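Long-range contact in Sel1 repeat family protein (Pseudomonas aeruginosa, PDB 6LCH), which probably serves as an immunity protein that protects the cell from the type VI secretion effector PldB by binding it: residues K199-G210 with D224-Y235. Sequence-based numbering, arbitrary orientation.
Sequences KSAAFFLSRVFG and DEKLREAYYSIY
K199 lays the CG and CD of its bent chain against Y235, with CD 3.8 Å from CE2 of that ring. One turn on, A202 points toward the partner helix, and its small CB fits against Y235 CB at 3.7 Å, also touching I234 CG2. F203 turns its edge to the face of Y235 in an edge-to-face pair, the planes 58° apart, while its CD1 meets the edge of the Y232 ring. L205 covers one face of Y231: CB sits over the ring centre, a CH-pi contact, and CD2 reaches CE1 at 3.5 Å. S206 OG is joined to R228 through a water that accepts from NE at 2.8 Å, in the guanidinium plane. F209 is sandwiched between L227 CD2, 3.6 Å from the ring centroid, and V208 CG1 on the opposite face; its rim meets that of Y231. Its carbonyl O accepts a nearly straight 2.9 Å bond from D224 N, tying the end of one helix to the N-cap of the next. The two helices form an antiparallel pair joined by a long irregular connection; their axes approach to 7.6 Å, with N-to-C directions 158° apart. Helix 183-195 packs against L205 and I234, helix 249-252 against Y231 and I234, and P256 against F209 and L227.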
ATOM      1  N   LYS A 199       5.112  -6.831  -0.528  1.00 12.37           N
ATOM      2  CA  LYS A 199       5.994  -7.395  -1.547  1.00 14.84           C
ATOM      3  C   LYS A 199       7.431  -6.927  -1.358  1.00 10.80           C
ATOM      4  O   LYS A 199       8.358  -7.741  -1.287  1.00 11.62           O
ATOM      5  CB  LYS A 199       5.475  -7.005  -2.933  1.00 15.91           C
ATOM      6  CG  LYS A 199       6.430  -7.241  -4.071  1.00 21.80           C
ATOM      7  CD  LYS A 199       5.849  -8.147  -5.125  1.00 24.12           C
ATOM      8  CE  LYS A 199       4.769  -7.487  -5.963  1.00 23.99           C
ATOM      9  NZ  LYS A 199       5.323  -6.576  -6.985  1.00 28.09           N
ATOM     10  N   SER A 200       7.632  -5.610  -1.269  1.00 13.81           N
ATOM     11  CA  SER A 200       8.979  -5.065  -1.165  1.00 13.37           C
ATOM     12  C   SER A 200       9.666  -5.504   0.121  1.00 11.65           C
ATOM     13  O   SER A 200      10.890  -5.680   0.138  1.00 13.76           O
ATOM     14  CB  SER A 200       8.929  -3.542  -1.256  1.00 14.54           C
ATOM     15  OG  SER A 200      10.213  -3.003  -1.511  1.00 18.87           O
ATOM     16  N   ALA A 201       8.904  -5.695   1.200  1.00  8.41           N
ATOM     17  CA  ALA A 201       9.513  -6.129   2.454  1.00  8.54           C
ATOM     18  C   ALA A 201       9.917  -7.595   2.403  1.00  9.58           C
ATOM     19  O   ALA A 201      10.924  -7.978   3.009  1.00  8.16           O
ATOM     20  CB  ALA A 201       8.560  -5.883   3.622  1.00  8.34           C
ATOM     21  N   ALA A 202       9.148  -8.426   1.699  1.00  6.79           N
ATOM     22  CA  ALA A 202       9.523  -9.828   1.548  1.00  7.31           C
ATOM     23  C   ALA A 202      10.815  -9.960   0.757  1.00  8.12           C
ATOM     24  O   ALA A 202      11.704 -10.741   1.119  1.00  8.61           O
ATOM     25  CB  ALA A 202       8.393 -10.609   0.875  1.00  7.92           C
ATOM     26  N   PHE A 203      10.939  -9.202  -0.334  1.00  8.26           N
ATOM     27  CA  PHE A 203      12.193  -9.202  -1.075  1.00 12.50           C
ATOM     28  C   PHE A 203      13.328  -8.648  -0.227  1.00 10.89           C
ATOM     29  O   PHE A 203      14.452  -9.161  -0.275  1.00  7.82           O
ATOM     30  CB  PHE A 203      12.058  -8.396  -2.362  1.00 13.55           C
ATOM     31  CG  PHE A 203      13.274  -8.464  -3.236  1.00 12.80           C
ATOM     32  CD1 PHE A 203      13.476  -9.545  -4.076  1.00 17.51           C
ATOM     33  CD2 PHE A 203      14.223  -7.457  -3.207  1.00 15.38           C
ATOM     34  CE1 PHE A 203      14.593  -9.616  -4.877  1.00 17.41           C
ATOM     35  CE2 PHE A 203      15.346  -7.523  -4.009  1.00 15.40           C
ATOM     36  CZ  PHE A 203      15.530  -8.604  -4.845  1.00 18.04           C
ATOM     37  N   PHE A 204      13.058  -7.599   0.557  1.00  7.46           N
ATOM     38  CA  PHE A 204      14.128  -7.018   1.362  1.00  9.40           C
ATOM     39  C   PHE A 204      14.602  -7.988   2.435  1.00  9.01           C
ATOM     40  O   PHE A 204      15.806  -8.089   2.698  1.00  6.69           O
ATOM     41  CB  PHE A 204      13.687  -5.706   2.004  1.00  7.79           C
ATOM     42  CG  PHE A 204      14.746  -5.088   2.871  1.00  9.24           C
ATOM     43  CD1 PHE A 204      15.903  -4.570   2.310  1.00 11.53           C
ATOM     44  CD2 PHE A 204      14.599  -5.044   4.247  1.00  7.75           C
ATOM     45  CE1 PHE A 204      16.886  -4.006   3.105  1.00 12.58           C
ATOM     46  CE2 PHE A 204      15.577  -4.480   5.045  1.00  9.43           C
ATOM     47  CZ  PHE A 204      16.722  -3.963   4.474  1.00 11.71           C
ATOM     48  N   LEU A 205      13.675  -8.713   3.061  1.00  7.26           N
ATOM     49  CA  LEU A 205      14.086  -9.690   4.062  1.00  8.21           C
ATOM     50  C   LEU A 205      14.793 -10.875   3.420  1.00  9.23           C
ATOM     51  O   LEU A 205      15.647 -11.502   4.055  1.00  7.95           O
ATOM     52  CB  LEU A 205      12.876 -10.146   4.878  1.00  9.00           C
ATOM     53  CG  LEU A 205      12.560  -9.287   6.105  1.00 10.52           C
ATOM     54  CD1 LEU A 205      12.847  -7.819   5.828  1.00 10.05           C
ATOM     55  CD2 LEU A 205      11.107  -9.478   6.548  1.00  8.85           C
ATOM     56  N   SER A 206      14.463 -11.181   2.164  1.00  7.70           N
ATOM     57  CA  SER A 206      15.187 -12.218   1.436  1.00 10.34           C
ATOM     58  C   SER A 206      16.662 -11.866   1.300  1.00 11.39           C
ATOM     59  O   SER A 206      17.538 -12.713   1.513  1.00 10.47           O
ATOM     60  CB  SER A 206      14.558 -12.424   0.060  1.00 10.32           C
ATOM     61  OG  SER A 206      15.516 -12.914  -0.856  1.00 20.92           O
ATOM     62  N   ARG A 207      16.957 -10.618   0.931  1.00  9.96           N
ATOM     63  CA  ARG A 207      18.345 -10.189   0.799  1.00 11.02           C
ATOM     64  C   ARG A 207      19.008  -9.984   2.154  1.00 10.55           C
ATOM     65  O   ARG A 207      20.219 -10.199   2.285  1.00  9.60           O
ATOM     66  CB  ARG A 207      18.417  -8.905  -0.025  1.00 16.13           C
ATOM     67  CG  ARG A 207      17.584  -8.953  -1.296  1.00 15.96           C
ATOM     68  CD  ARG A 207      18.338  -8.367  -2.475  1.00 16.39           C
ATOM     69  NE  ARG A 207      19.712  -8.854  -2.556  1.00 23.26           N
ATOM     70  CZ  ARG A 207      20.780  -8.071  -2.669  1.00 20.52           C
ATOM     71  NH1 ARG A 207      20.640  -6.753  -2.718  1.00 20.77           N
ATOM     72  NH2 ARG A 207      21.991  -8.607  -2.736  1.00 21.29           N
ATOM     73  N   VAL A 208      18.238  -9.568   3.163  1.00  7.27           N
ATOM     74  CA  VAL A 208      18.772  -9.443   4.519  1.00  7.19           C
ATOM     75  C   VAL A 208      19.417 -10.754   4.953  1.00  9.07           C
ATOM     76  O   VAL A 208      20.549 -10.784   5.451  1.00  7.02           O
ATOM     77  CB  VAL A 208      17.657  -9.016   5.493  1.00  8.11           C
ATOM     78  CG1 VAL A 208      18.019  -9.385   6.919  1.00  7.67           C
ATOM     79  CG2 VAL A 208      17.371  -7.524   5.365  1.00  4.51           C
ATOM     80  N   PHE A 209      18.712 -11.864   4.745  1.00  7.46           N
ATOM     81  CA  PHE A 209      19.203 -13.177   5.137  1.00  9.56           C
ATOM     82  C   PHE A 209      19.860 -13.922   3.980  1.00  9.78           C
ATOM     83  O   PHE A 209      20.040 -15.143   4.056  1.00 13.73           O
ATOM     84  CB  PHE A 209      18.060 -13.988   5.747  1.00 11.16           C
ATOM     85  CG  PHE A 209      17.426 -13.314   6.929  1.00  8.36           C
ATOM     86  CD1 PHE A 209      18.147 -13.133   8.100  1.00  9.65           C
ATOM     87  CD2 PHE A 209      16.128 -12.832   6.864  1.00  7.88           C
ATOM     88  CE1 PHE A 209      17.583 -12.510   9.190  1.00  8.65           C
ATOM     89  CE2 PHE A 209      15.556 -12.198   7.955  1.00  7.53           C
ATOM     90  CZ  PHE A 209      16.284 -12.035   9.119  1.00  8.86           C
ATOM     91  N   GLY A 210      20.232 -13.210   2.920  1.00 10.84           N
ATOM     92  CA  GLY A 210      20.995 -13.799   1.835  1.00 10.31           C
ATOM     93  C   GLY A 210      22.491 -13.676   2.084  1.00 11.07           C
ATOM     94  O   GLY A 210      22.974 -12.660   2.577  1.00 11.11           O
ATOM     95  N   ASP A 224      21.009 -16.466   6.503  1.00 13.41           N
ATOM     96  CA  ASP A 224      20.179 -17.548   7.027  1.00 14.76           C
ATOM     97  C   ASP A 224      19.495 -18.203   5.838  1.00 17.23           C
ATOM     98  O   ASP A 224      18.680 -17.565   5.164  1.00 16.22           O
ATOM     99  CB  ASP A 224      19.167 -17.015   8.041  1.00 15.59           C
ATOM    100  CG  ASP A 224      18.512 -18.116   8.864  1.00 17.89           C
ATOM    101  OD1 ASP A 224      18.287 -19.223   8.326  1.00 18.24           O
ATOM    102  OD2 ASP A 224      18.215 -17.870  10.053  1.00 16.10           O
ATOM    103  N   GLU A 225      19.829 -19.467   5.578  1.00 19.07           N
ATOM    104  CA  GLU A 225      19.354 -20.123   4.364  1.00 20.16           C
ATOM    105  C   GLU A 225      17.843 -20.330   4.393  1.00 17.60           C
ATOM    106  O   GLU A 225      17.151 -20.034   3.412  1.00 18.34           O
ATOM    107  CB  GLU A 225      20.086 -21.453   4.169  1.00 23.32           C
ATOM    108  CG  GLU A 225      20.227 -21.892   2.715  1.00 27.63           C
ATOM    109  CD  GLU A 225      21.240 -21.067   1.941  1.00 33.33           C
ATOM    110  OE1 GLU A 225      21.934 -20.230   2.556  1.00 36.12           O
ATOM    111  OE2 GLU A 225      21.347 -21.261   0.711  1.00 37.64           O
ATOM    112  N   LYS A 226      17.307 -20.832   5.511  1.00 15.41           N
ATOM    113  CA  LYS A 226      15.868 -21.075   5.579  1.00 18.48           C
ATOM    114  C   LYS A 226      15.091 -19.766   5.551  1.00 14.58           C
ATOM    115  O   LYS A 226      14.084 -19.647   4.844  1.00 15.53           O
ATOM    116  CB  LYS A 226      15.498 -21.870   6.832  1.00 18.08           C
ATOM    117  CG  LYS A 226      16.637 -22.490   7.604  1.00 17.02           C
ATOM    118  CD  LYS A 226      16.059 -23.313   8.747  1.00 18.07           C
ATOM    119  CE  LYS A 226      17.128 -23.940   9.610  1.00 13.32           C
ATOM    120  NZ  LYS A 226      16.505 -24.597  10.794  1.00 10.10           N
ATOM    121  N   LEU A 227      15.536 -18.777   6.331  1.00 14.46           N
ATOM    122  CA  LEU A 227      14.874 -17.477   6.325  1.00 14.09           C
ATOM    123  C   LEU A 227      14.926 -16.842   4.941  1.00 13.72           C
ATOM    124  O   LEU A 227      13.925 -16.291   4.468  1.00 13.64           O
ATOM    125  CB  LEU A 227      15.510 -16.557   7.370  1.00 10.15           C
ATOM    126  CG  LEU A 227      14.846 -16.498   8.748  1.00 12.51           C
ATOM    127  CD1 LEU A 227      14.719 -17.884   9.363  1.00 15.81           C
ATOM    128  CD2 LEU A 227      15.598 -15.566   9.685  1.00 10.62           C
ATOM    129  N   ARG A 228      16.078 -16.928   4.268  1.00 15.36           N
ATOM    130  CA  ARG A 228      16.206 -16.350   2.932  1.00 15.12           C
ATOM    131  C   ARG A 228      15.145 -16.904   1.991  1.00 19.21           C
ATOM    132  O   ARG A 228      14.494 -16.153   1.256  1.00 18.63           O
ATOM    133  CB  ARG A 228      17.606 -16.615   2.370  1.00 18.21           C
ATOM    134  CG  ARG A 228      17.909 -15.892   1.060  1.00 19.88           C
ATOM    135  CD  ARG A 228      17.531 -16.720  -0.166  1.00 21.13           C
ATOM    136  NE  ARG A 228      17.385 -15.889  -1.357  1.00 23.41           N
ATOM    137  CZ  ARG A 228      16.771 -16.271  -2.474  1.00 23.66           C
ATOM    138  NH1 ARG A 228      16.236 -17.482  -2.566  1.00 24.35           N
ATOM    139  NH2 ARG A 228      16.698 -15.437  -3.503  1.00 18.78           N
ATOM    140  N   GLU A 229      14.956 -18.220   1.995  1.00 19.24           N
ATOM    141  CA  GLU A 229      13.997 -18.785   1.057  1.00 18.77           C
ATOM    142  C   GLU A 229      12.563 -18.584   1.518  1.00 16.40           C
ATOM    143  O   GLU A 229      11.676 -18.351   0.689  1.00 16.70           O
ATOM    144  CB  GLU A 229      14.258 -20.267   0.840  1.00 22.02           C
ATOM    145  CG  GLU A 229      13.435 -20.787  -0.304  1.00 24.60           C
ATOM    146  CD  GLU A 229      12.155 -21.459   0.126  1.00 25.75           C
ATOM    147  OE1 GLU A 229      11.855 -21.451   1.337  1.00 24.79           O
ATOM    148  OE2 GLU A 229      11.447 -21.996  -0.752  1.00 26.44           O
ATOM    149  N   ALA A 230      12.311 -18.697   2.826  1.00 17.98           N
ATOM    150  CA  ALA A 230      10.959 -18.493   3.334  1.00 16.21           C
ATOM    151  C   ALA A 230      10.424 -17.122   2.952  1.00 17.08           C
ATOM    152  O   ALA A 230       9.223 -16.970   2.694  1.00 12.51           O
ATOM    153  CB  ALA A 230      10.934 -18.671   4.852  1.00 19.02           C
ATOM    154  N   TYR A 231      11.301 -16.118   2.888  1.00 13.26           N
ATOM    155  CA  TYR A 231      10.860 -14.783   2.509  1.00 13.13           C
ATOM    156  C   TYR A 231      10.763 -14.633   0.998  1.00 13.62           C
ATOM    157  O   TYR A 231       9.779 -14.082   0.495  1.00 11.51           O
ATOM    158  CB  TYR A 231      11.798 -13.737   3.106  1.00 12.60           C
ATOM    159  CG  TYR A 231      11.542 -13.522   4.576  1.00 10.63           C
ATOM    160  CD1 TYR A 231      10.332 -13.002   5.014  1.00 10.11           C
ATOM    161  CD2 TYR A 231      12.495 -13.858   5.524  1.00  8.65           C
ATOM    162  CE1 TYR A 231      10.084 -12.815   6.351  1.00 11.18           C
ATOM    163  CE2 TYR A 231      12.259 -13.674   6.866  1.00 10.47           C
ATOM    164  CZ  TYR A 231      11.052 -13.148   7.277  1.00 12.92           C
ATOM    165  OH  TYR A 231      10.808 -12.958   8.617  1.00 14.24           O
ATOM    166  N   TYR A 232      11.755 -15.134   0.255  1.00 14.94           N
ATOM    167  CA  TYR A 232      11.673 -15.030  -1.198  1.00 15.39           C
ATOM    168  C   TYR A 232      10.483 -15.799  -1.746  1.00 13.18           C
ATOM    169  O   TYR A 232       9.888 -15.382  -2.746  1.00 12.66           O
ATOM    170  CB  TYR A 232      12.957 -15.528  -1.861  1.00 17.45           C
ATOM    171  CG  TYR A 232      13.012 -15.136  -3.319  1.00 18.69           C
ATOM    172  CD1 TYR A 232      13.198 -13.811  -3.686  1.00 19.08           C
ATOM    173  CD2 TYR A 232      12.838 -16.079  -4.323  1.00 20.38           C
ATOM    174  CE1 TYR A 232      13.236 -13.436  -5.012  1.00 23.47           C
ATOM    175  CE2 TYR A 232      12.873 -15.713  -5.658  1.00 22.97           C
ATOM    176  CZ  TYR A 232      13.072 -14.389  -5.996  1.00 24.09           C
ATOM    177  OH  TYR A 232      13.110 -14.009  -7.318  1.00 26.30           O
ATOM    178  N   SER A 233      10.125 -16.920  -1.114  1.00 12.03           N
ATOM    179  CA  SER A 233       8.948 -17.666  -1.545  1.00 13.78           C
ATOM    180  C   SER A 233       7.670 -16.883  -1.272  1.00 14.15           C
ATOM    181  O   SER A 233       6.730 -16.917  -2.076  1.00 15.52           O
ATOM    182  CB  SER A 233       8.900 -19.026  -0.852  1.00 17.72           C
ATOM    183  OG  SER A 233       7.753 -19.758  -1.253  1.00 21.55           O
ATOM    184  N   ILE A 234       7.609 -16.189  -0.133  1.00 12.51           N
ATOM    185  CA  ILE A 234       6.479 -15.303   0.135  1.00 10.39           C
ATOM    186  C   ILE A 234       6.436 -14.193  -0.902  1.00 13.07           C
ATOM    187  O   ILE A 234       5.366 -13.831  -1.410  1.00 12.28           O
ATOM    188  CB  ILE A 234       6.568 -14.741   1.565  1.00 13.17           C
ATOM    189  CG1 ILE A 234       6.101 -15.777   2.586  1.00 12.86           C
ATOM    190  CG2 ILE A 234       5.765 -13.448   1.692  1.00  9.70           C
ATOM    191  CD1 ILE A 234       6.482 -15.427   4.011  1.00 10.04           C
ATOM    192  N   TYR A 235       7.604 -13.641  -1.242  1.00 10.51           N
ATOM    193  CA  TYR A 235       7.663 -12.637  -2.294  1.00 10.96           C
ATOM    194  C   TYR A 235       7.167 -13.201  -3.620  1.00 14.98           C
ATOM    195  O   TYR A 235       6.485 -12.504  -4.377  1.00 12.55           O
ATOM    196  CB  TYR A 235       9.087 -12.094  -2.430  1.00 13.98           C
ATOM    197  CG  TYR A 235       9.391 -11.530  -3.796  1.00 14.41           C
ATOM    198  CD1 TYR A 235      10.010 -12.308  -4.762  1.00 14.58           C
ATOM    199  CD2 TYR A 235       9.060 -10.220  -4.123  1.00 14.73           C
ATOM    200  CE1 TYR A 235      10.289 -11.806  -6.009  1.00 19.31           C
ATOM    201  CE2 TYR A 235       9.338  -9.706  -5.375  1.00 18.86           C
ATOM    202  CZ  TYR A 235       9.960 -10.509  -6.312  1.00 19.01           C
ATOM    203  OH  TYR A 235      10.240 -10.023  -7.570  1.00 22.69           O
TER
HETATM  204  O   HOH W   1      18.590 -13.399  -1.138  1.00 26.56           O